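Local coordinates for protein tyrocidine synthetase 3 (PDB 2JGP) that probably forms peptide bonds in the nonribosomal synthesis of the antibiotic tyrocidine, pairing a peptidyl carrier domain with a condensation domain, at residues A[10-15]-A[68-73]; A[128-133]-A[444-449]; A[200-205]-A[216-221]. All blocks are in the same frame, centred on the assembly; numbering follows the deposited sequence.

Interaction 1 of 3, residues A[10-15]-A[68-73]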
# COMPACT_ATOMS: atom_id res chain seq x y z
N VAL A 10 8.95 -3.24 10.11
CA VAL A 10 8.12 -2.73 11.21
C VAL A 10 8.77 -2.96 12.58
O VAL A 10 8.77 -2.06 13.40
CB VAL A 10 6.67 -3.31 11.14
CG1 VAL A 10 6.68 -4.84 11.33
CG2 VAL A 10 5.78 -2.65 12.17
N TRP A 11 9.36 -4.14 12.81
CA TRP A 11 9.96 -4.41 14.12
C TRP A 11 11.27 -3.65 14.32
O TRP A 11 11.58 -3.27 15.44
CB TRP A 11 10.12 -5.91 14.38
CG TRP A 11 8.80 -6.54 14.70
CD1 TRP A 11 8.12 -7.45 13.94
CD2 TRP A 11 7.97 -6.27 15.84
NE1 TRP A 11 6.92 -7.77 14.54
CE2 TRP A 11 6.81 -7.06 15.71
CE3 TRP A 11 8.10 -5.44 16.96
CZ2 TRP A 11 5.79 -7.05 16.65
CZ3 TRP A 11 7.09 -5.43 17.90
CH2 TRP A 11 5.95 -6.24 17.74
N GLU A 12 12.03 -3.41 13.25
CA GLU A 12 13.22 -2.56 13.36
C GLU A 12 12.83 -1.13 13.74
O GLU A 12 13.47 -0.51 14.60
CB GLU A 12 14.04 -2.59 12.08
CG GLU A 12 14.85 -3.87 11.91
CD GLU A 12 15.77 -3.85 10.72
OE1 GLU A 12 16.46 -4.88 10.49
OE2 GLU A 12 15.83 -2.81 10.01
N ALA A 13 11.75 -0.63 13.13
CA ALA A 13 11.23 0.70 13.45
C ALA A 13 10.74 0.79 14.89
O ALA A 13 11.10 1.70 15.62
CB ALA A 13 10.11 1.08 12.49
N ARG A 14 9.92 -0.18 15.31
CA ARG A 14 9.37 -0.19 16.66
C ARG A 14 10.46 -0.25 17.72
O ARG A 14 10.46 0.52 18.68
CB ARG A 14 8.41 -1.37 16.84
CG ARG A 14 7.10 -1.20 16.09
CD ARG A 14 6.27 -2.46 16.10
NE ARG A 14 4.95 -2.20 15.52
CZ ARG A 14 4.15 -3.13 15.00
NH1 ARG A 14 4.50 -4.41 15.00
NH2 ARG A 14 2.99 -2.77 14.49
N LEU A 15 11.40 -1.16 17.53
CA LEU A 15 12.50 -1.33 18.47
C LEU A 15 13.38 -0.09 18.55
O LEU A 15 13.72 0.35 19.65
CB LEU A 15 13.36 -2.53 18.09
CG LEU A 15 12.80 -3.90 18.49
CD1 LEU A 15 13.49 -5.03 17.71
CD2 LEU A 15 12.95 -4.11 20.00
N PRO A 68 21.96 -8.53 20.56
CA PRO A 68 22.09 -7.16 21.06
C PRO A 68 21.96 -6.03 20.02
O PRO A 68 22.08 -4.87 20.39
CB PRO A 68 23.50 -7.16 21.65
CG PRO A 68 24.26 -8.09 20.77
CD PRO A 68 23.28 -9.18 20.41
N THR A 69 21.70 -6.36 18.76
CA THR A 69 21.52 -5.34 17.74
C THR A 69 20.07 -5.29 17.27
O THR A 69 19.35 -6.29 17.36
CB THR A 69 22.44 -5.58 16.52
OG1 THR A 69 22.12 -6.83 15.91
CG2 THR A 69 23.91 -5.56 16.93
N ILE A 70 19.64 -4.13 16.79
CA ILE A 70 18.28 -3.94 16.32
C ILE A 70 17.88 -5.00 15.28
O ILE A 70 16.79 -5.56 15.36
CB ILE A 70 18.09 -2.53 15.69
CG1 ILE A 70 18.13 -1.44 16.76
CG2 ILE A 70 16.77 -2.45 14.92
CD1 ILE A 70 16.96 -1.47 17.73
N GLN A 71 18.75 -5.27 14.31
CA GLN A 71 18.39 -6.21 13.25
C GLN A 71 18.22 -7.63 13.77
O GLN A 71 17.32 -8.34 13.34
CB GLN A 71 19.36 -6.15 12.06
CG GLN A 71 20.79 -6.56 12.36
CD GLN A 71 21.69 -6.44 11.15
OE1 GLN A 71 21.27 -6.00 10.09
NE2 GLN A 71 22.95 -6.83 11.31
N GLU A 72 19.07 -8.04 14.70
CA GLU A 72 18.97 -9.38 15.26
C GLU A 72 17.72 -9.55 16.11
O GLU A 72 17.05 -10.58 16.04
CB GLU A 72 20.18 -9.71 16.12
CG GLU A 72 21.47 -9.86 15.36
CD GLU A 72 22.64 -10.03 16.31
OE1 GLU A 72 23.12 -11.16 16.44
OE2 GLU A 72 23.06 -9.03 16.94
N LEU A 73 17.43 -8.54 16.92
CA LEU A 73 16.30 -8.60 17.85
C LEU A 73 14.98 -8.51 17.10
O LEU A 73 14.02 -9.20 17.44
CB LEU A 73 16.41 -7.50 18.90
CG LEU A 73 15.51 -7.57 20.14
CD1 LEU A 73 15.73 -8.86 20.92
CD2 LEU A 73 15.77 -6.38 21.03
O HOH W 1 15.87 -7.45 11.13

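Interaction 2 of 3, residues A[128-133]-A[444-449]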
# COMPACT_ATOMS: atom_id res chain seq x y z
N GLU A 128 0.93 -12.36 -28.13
CA GLU A 128 1.32 -12.61 -29.51
C GLU A 128 2.22 -13.83 -29.58
O GLU A 128 3.35 -13.81 -29.08
CB GLU A 128 2.02 -11.38 -30.09
CG GLU A 128 1.07 -10.25 -30.43
CD GLU A 128 1.74 -8.89 -30.48
OE1 GLU A 128 2.31 -8.46 -29.45
OE2 GLU A 128 1.68 -8.24 -31.55
N GLY A 129 1.71 -14.90 -30.19
CA GLY A 129 2.41 -16.18 -30.25
C GLY A 129 1.42 -17.32 -30.39
O GLY A 129 0.24 -17.10 -30.65
N LYS A 130 1.90 -18.55 -30.19
CA LYS A 130 1.10 -19.74 -30.47
C LYS A 130 -0.13 -19.84 -29.56
O LYS A 130 -1.26 -19.81 -30.05
CB LYS A 130 1.95 -21.01 -30.37
CG LYS A 130 3.17 -21.04 -31.30
CD LYS A 130 2.81 -20.87 -32.78
CE LYS A 130 2.02 -22.06 -33.32
NZ LYS A 130 1.86 -21.99 -34.79
N LEU A 131 0.12 -19.96 -28.25
CA LEU A 131 -0.92 -19.98 -27.20
C LEU A 131 -1.95 -21.11 -27.34
O LEU A 131 -2.66 -21.19 -28.34
CB LEU A 131 -1.63 -18.62 -27.10
CG LEU A 131 -1.79 -18.00 -25.70
CD1 LEU A 131 -3.01 -17.09 -25.66
CD2 LEU A 131 -1.88 -19.05 -24.60
N GLU A 132 -2.04 -21.96 -26.32
CA GLU A 132 -3.03 -23.03 -26.27
C GLU A 132 -4.14 -22.67 -25.29
O GLU A 132 -3.87 -22.49 -24.10
CB GLU A 132 -2.38 -24.34 -25.84
CG GLU A 132 -1.30 -24.85 -26.78
CD GLU A 132 -0.74 -26.18 -26.34
OE1 GLU A 132 0.48 -26.40 -26.52
OE2 GLU A 132 -1.50 -27.02 -25.81
N ARG A 133 -5.37 -22.59 -25.78
CA ARG A 133 -6.49 -22.13 -24.96
C ARG A 133 -6.77 -23.05 -23.76
O ARG A 133 -7.12 -22.58 -22.68
CB ARG A 133 -7.76 -21.90 -25.79
CG ARG A 133 -8.36 -23.13 -26.47
CD ARG A 133 -9.88 -23.01 -26.53
NE ARG A 133 -10.50 -24.15 -27.21
CZ ARG A 133 -10.61 -24.30 -28.53
NH1 ARG A 133 -10.11 -23.39 -29.36
NH2 ARG A 133 -11.20 -25.39 -29.02
N LEU A 444 6.84 -15.59 -22.67
CA LEU A 444 6.58 -17.02 -22.51
C LEU A 444 7.47 -17.78 -23.50
O LEU A 444 8.08 -17.16 -24.38
CB LEU A 444 5.11 -17.32 -22.77
CG LEU A 444 4.22 -17.50 -21.54
CD1 LEU A 444 4.21 -16.24 -20.70
CD2 LEU A 444 2.80 -17.88 -21.96
N PRO A 445 7.56 -19.12 -23.37
CA PRO A 445 8.37 -19.90 -24.32
C PRO A 445 8.05 -19.63 -25.80
O PRO A 445 8.98 -19.44 -26.59
CB PRO A 445 8.04 -21.36 -23.96
CG PRO A 445 6.86 -21.29 -23.04
CD PRO A 445 6.96 -19.98 -22.34
N GLU A 446 6.77 -19.60 -26.15
CA GLU A 446 6.34 -19.44 -27.54
C GLU A 446 5.54 -18.15 -27.78
O GLU A 446 5.01 -17.96 -28.88
CB GLU A 446 5.49 -20.65 -27.95
CG GLU A 446 6.21 -22.00 -27.88
CD GLU A 446 7.05 -22.31 -29.11
OE1 GLU A 446 7.30 -21.40 -29.93
OE2 GLU A 446 7.47 -23.48 -29.25
N CYS A 447 5.46 -17.28 -26.77
CA CYS A 447 4.64 -16.07 -26.86
C CYS A 447 5.31 -14.84 -26.26
O CYS A 447 6.31 -14.95 -25.55
CB CYS A 447 3.30 -16.30 -26.15
SG CYS A 447 2.22 -17.51 -26.94
N THR A 448 4.74 -13.67 -26.56
CA THR A 448 5.18 -12.40 -25.99
C THR A 448 3.99 -11.67 -25.38
O THR A 448 2.96 -11.50 -26.03
CB THR A 448 5.83 -11.51 -27.06
OG1 THR A 448 4.90 -11.26 -28.12
CG2 THR A 448 7.08 -12.17 -27.63
N LEU A 449 4.14 -11.23 -24.14
CA LEU A 449 3.06 -10.61 -23.38
C LEU A 449 3.23 -9.09 -23.31
O LEU A 449 4.34 -8.60 -23.07
CB LEU A 449 3.02 -11.18 -21.96
CG LEU A 449 3.11 -12.70 -21.84
CD1 LEU A 449 3.06 -13.12 -20.37
CD2 LEU A 449 2.01 -13.38 -22.63

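Interaction 3 of 3, residues A[200-205]-A[216-221]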
# COMPACT_ATOMS: atom_id res chain seq x y z
N PRO A 200 -15.76 -19.07 -7.84
CA PRO A 200 -14.65 -18.14 -7.67
C PRO A 200 -15.00 -16.71 -8.08
O PRO A 200 -15.73 -16.49 -9.05
CB PRO A 200 -13.60 -18.71 -8.62
CG PRO A 200 -14.40 -19.27 -9.74
CD PRO A 200 -15.67 -19.79 -9.12
N LEU A 201 -14.48 -15.74 -7.33
CA LEU A 201 -14.66 -14.33 -7.68
C LEU A 201 -13.57 -13.87 -8.66
O LEU A 201 -12.97 -12.80 -8.49
CB LEU A 201 -14.68 -13.47 -6.42
CG LEU A 201 -15.87 -13.80 -5.52
CD1 LEU A 201 -15.67 -13.25 -4.12
CD2 LEU A 201 -17.17 -13.29 -6.14
N ILE A 202 -13.33 -14.68 -9.68
CA ILE A 202 -12.43 -14.34 -10.76
C ILE A 202 -13.05 -14.90 -12.03
O ILE A 202 -13.64 -15.98 -12.01
CB ILE A 202 -11.00 -14.90 -10.54
CG1 ILE A 202 -10.07 -14.48 -11.69
CG2 ILE A 202 -11.01 -16.42 -10.40
CD1 ILE A 202 -8.58 -14.65 -11.39
N ARG A 203 -12.95 -14.14 -13.12
CA ARG A 203 -13.43 -14.60 -14.41
C ARG A 203 -12.42 -14.24 -15.49
O ARG A 203 -11.66 -13.27 -15.36
CB ARG A 203 -14.82 -14.07 -14.74
CG ARG A 203 -15.04 -12.59 -14.48
CD ARG A 203 -16.43 -12.15 -14.95
NE ARG A 203 -17.51 -12.53 -14.02
CZ ARG A 203 -18.26 -11.68 -13.33
NH1 ARG A 203 -18.11 -10.37 -13.43
NH2 ARG A 203 -19.20 -12.15 -12.52
N VAL A 204 -12.39 -15.06 -16.54
CA VAL A 204 -11.39 -14.92 -17.58
C VAL A 204 -12.05 -15.12 -18.94
O VAL A 204 -12.82 -16.06 -19.14
CB VAL A 204 -10.25 -15.95 -17.38
CG1 VAL A 204 -9.15 -15.77 -18.43
CG2 VAL A 204 -9.67 -15.81 -15.98
N SER A 205 -11.76 -14.21 -19.87
CA SER A 205 -12.14 -14.36 -21.27
C SER A 205 -10.88 -14.33 -22.13
O SER A 205 -10.05 -13.43 -21.98
CB SER A 205 -13.10 -13.25 -21.70
OG SER A 205 -14.35 -13.36 -21.03
N LEU A 216 -6.16 -11.51 -23.47
CA LEU A 216 -6.60 -12.17 -22.25
C LEU A 216 -7.24 -11.15 -21.33
O LEU A 216 -6.57 -10.25 -20.83
CB LEU A 216 -5.43 -12.85 -21.53
CG LEU A 216 -5.76 -13.71 -20.31
CD1 LEU A 216 -6.60 -14.92 -20.72
CD2 LEU A 216 -4.48 -14.16 -19.62
N PHE A 217 -8.54 -11.29 -21.11
CA PHE A 217 -9.27 -10.44 -20.18
C PHE A 217 -9.46 -11.17 -18.86
O PHE A 217 -9.99 -12.28 -18.84
CB PHE A 217 -10.63 -10.05 -20.76
CG PHE A 217 -11.53 -9.37 -19.77
CD1 PHE A 217 -11.47 -8.00 -19.58
CD2 PHE A 217 -12.43 -10.12 -19.01
CE1 PHE A 217 -12.29 -7.37 -18.65
CE2 PHE A 217 -13.26 -9.49 -18.08
CZ PHE A 217 -13.19 -8.12 -17.90
N THR A 218 -9.05 -10.54 -17.77
CA THR A 218 -9.20 -11.12 -16.43
C THR A 218 -9.85 -10.08 -15.52
O THR A 218 -9.54 -8.89 -15.60
CB THR A 218 -7.84 -11.56 -15.85
OG1 THR A 218 -7.21 -12.49 -16.74
CG2 THR A 218 -8.02 -12.21 -14.48
N ASP A 219 -10.77 -10.52 -14.68
CA ASP A 219 -11.41 -9.64 -13.71
C ASP A 219 -11.61 -10.40 -12.41
O ASP A 219 -11.79 -11.62 -12.43
CB ASP A 219 -12.74 -9.11 -14.24
CG ASP A 219 -13.24 -7.88 -13.49
OD1 ASP A 219 -12.62 -7.45 -12.50
OD2 ASP A 219 -14.28 -7.33 -13.92
N MET A 220 -11.54 -9.69 -11.30
CA MET A 220 -11.76 -10.29 -10.00
C MET A 220 -12.24 -9.21 -9.06
O MET A 220 -12.11 -8.02 -9.36
CB MET A 220 -10.47 -10.96 -9.47
CG MET A 220 -9.33 -10.01 -9.13
SD MET A 220 -7.72 -10.84 -8.96
CE MET A 220 -7.22 -10.98 -10.68
N HIS A 221 -12.82 -9.64 -7.94
CA HIS A 221 -13.40 -8.70 -7.01
C HIS A 221 -12.36 -8.28 -5.97
O HIS A 221 -11.59 -9.10 -5.49
CB HIS A 221 -14.62 -9.31 -6.32
CG HIS A 221 -15.47 -8.30 -5.62
ND1 HIS A 221 -15.24 -7.92 -4.32
CD2 HIS A 221 -16.52 -7.56 -6.06
CE1 HIS A 221 -16.12 -7.00 -3.97
NE2 HIS A 221 -16.91 -6.76 -5.01
O HOH W 2 -16.12 -8.63 -15.03

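Interaction 1 of 3, residues A[10-15]-A[68-73]
Leu15 and Ile70 make the apolar half of this helix-to-helix contact together with Leu73. The CD1 methyl of Ile70 abuts Leu15 CB at 3.8 Å, while Ile70 CG2 reaches the aliphatic CG of Glu12 at the same separation. The side chain of Leu15 crosses that of Leu73 at about a right angle, its CD2 set 3.8 Å from Leu73 CD2 and its CD1 4.0 Å from Leu73 CB.

The polar half is bridged by water. Extended beyond CG, Glu12 carries its carboxylate past Ile70 to the flank of Gln71, where OE1 comes within 3.5 Å of Gln71 CB. One water donates to Glu12 OE1 (2.7 Å) and to the backbone O of Gln71 (2.8 Å). Arg8 grips both residues, through a salt bridge to Glu12 OE1 and a hydrogen bond to Gln71 OE1.

Thr69 caps the second helix: its OG1 donates to the anti lone pair of Glu72 OE2 at 2.6 Å and weakly accepts from Glu72 N.

The contact joins the first and last helices of the carrier domain's helical bundle, 10-23 and 70-79. Leu15 also rests on Met51 of helix 41-55, and Leu73 packs on Ile63 and Leu64 of helix 61-66.

Interaction 2 of 3, residues A[128-133]-A[444-449]
Cys447 sends its side chain across the end of the partner strand at Gly129. Its CB lies 3.8 Å from Glu128 O and flanks Gly129 CA. With SG anti to the carbonyl carbon (chi1 -67°), the sulfur lies against the backbone after the strand, 3.4 Å from Lys130 N and close to Leu131 N and Gly129 C. SG also meets Leu131 CB at 4.0 Å.

The two strands run antiparallel, and 447-451 forms an outer strand of the mixed sheet that contains 123-129. Segment 444-449 comes from more than 300 residues further along, consistent with the crossover by which the C-terminal half of condensation domains adds a strand to the N-terminal half.

Glu128 and Thr448 are a hydrogen-bonded pair: Glu128 N gives a nearly straight bond to Thr448 O (3.0 Å, 176°), and Glu128 O accepts twice. Thr448 N reaches it at 2.9 Å, tilted from the carbonyl plane, whereas Thr448 OG1 donates in that plane, on a lone pair, at 3.1 Å. Gly129 and Cys447 form the non-hydrogen-bonded pair. With phi at 153°, any CB here would collide with the preceding carbonyl O, and Glu446 O and Cys447 CA already fill that side; Gly129 CA makes a CA-H...O contact with Glu446 O at 3.4 Å.

Interaction 3 of 3, residues A[200-205]-A[216-221]
Arg203 and Asp219 pair near the open end of an antiparallel beta hairpin, strands 202-210 and 213-220, away from its turn, in the condensation domain. Their backbones exchange two bonds, Arg203 N to Asp219 O at 2.9 Å and Asp219 N to Arg203 O at 3.0 Å. In the next hydrogen-bonded pair, Ser205 N to Phe217 O and Phe217 N to Ser205 O both span 2.8 Å. A longer bond from His221 N to Leu201 O prolongs the register past the strands.

On the face bearing Ile202, Val204, Thr218 and Met220, apolar tips meet. The side chains of Ile202 and Met220 lie side by side, Ile202 CD1 against Met220 CE at 4.0 Å. Val204 CG1, anti to its own N (chi1 -177°), presses at 3.5 Å on CD1 of Leu216, which reaches in from the neighbouring position. Phe140 of helix 133-146 covers Val204 and Thr218.

On the other face the side chains of Arg203 and Asp219 point the same way, their planes 85° apart, but Arg203 NH1 and Asp219 OD2 stay 4.9 Å from each other. A water accepts from Arg203 NH1 at 3.1 Å, in the guanidinium plane at its edge, and also contacts OD2. Asn120 ND2 bonds Asp219 OD2 and Met121 N bonds OD1, while Arg203 NH2 bonds Pro193 O.

His221 opens the HHxxxDG signature of condensation domains, its ND1 bonded to Ser223 OG and its NE2 to Asp110 OD2.

From the N terminus, interaction 1 comes first: it closes the helical carrier domain by bringing residues 68-73 back to 10-15, and it is complete before interaction 2 opens. Interaction 2 starts at 128-133 and closes only at 444-449, joining an edge strand from late in the condensation domain to the sheet of its N-terminal half. Interaction 3, a short hairpin closure between 200-205 and 216-221, is nested inside that long loop. Strand 123-129 neighbours strand 213-220, so the last two contacts belong to one sheet, with nearest atoms about 6 Å apart. Interaction 1 stands off from both, its centre about 46 Å from that of interaction 2 and about 41 Å from that of interaction 3.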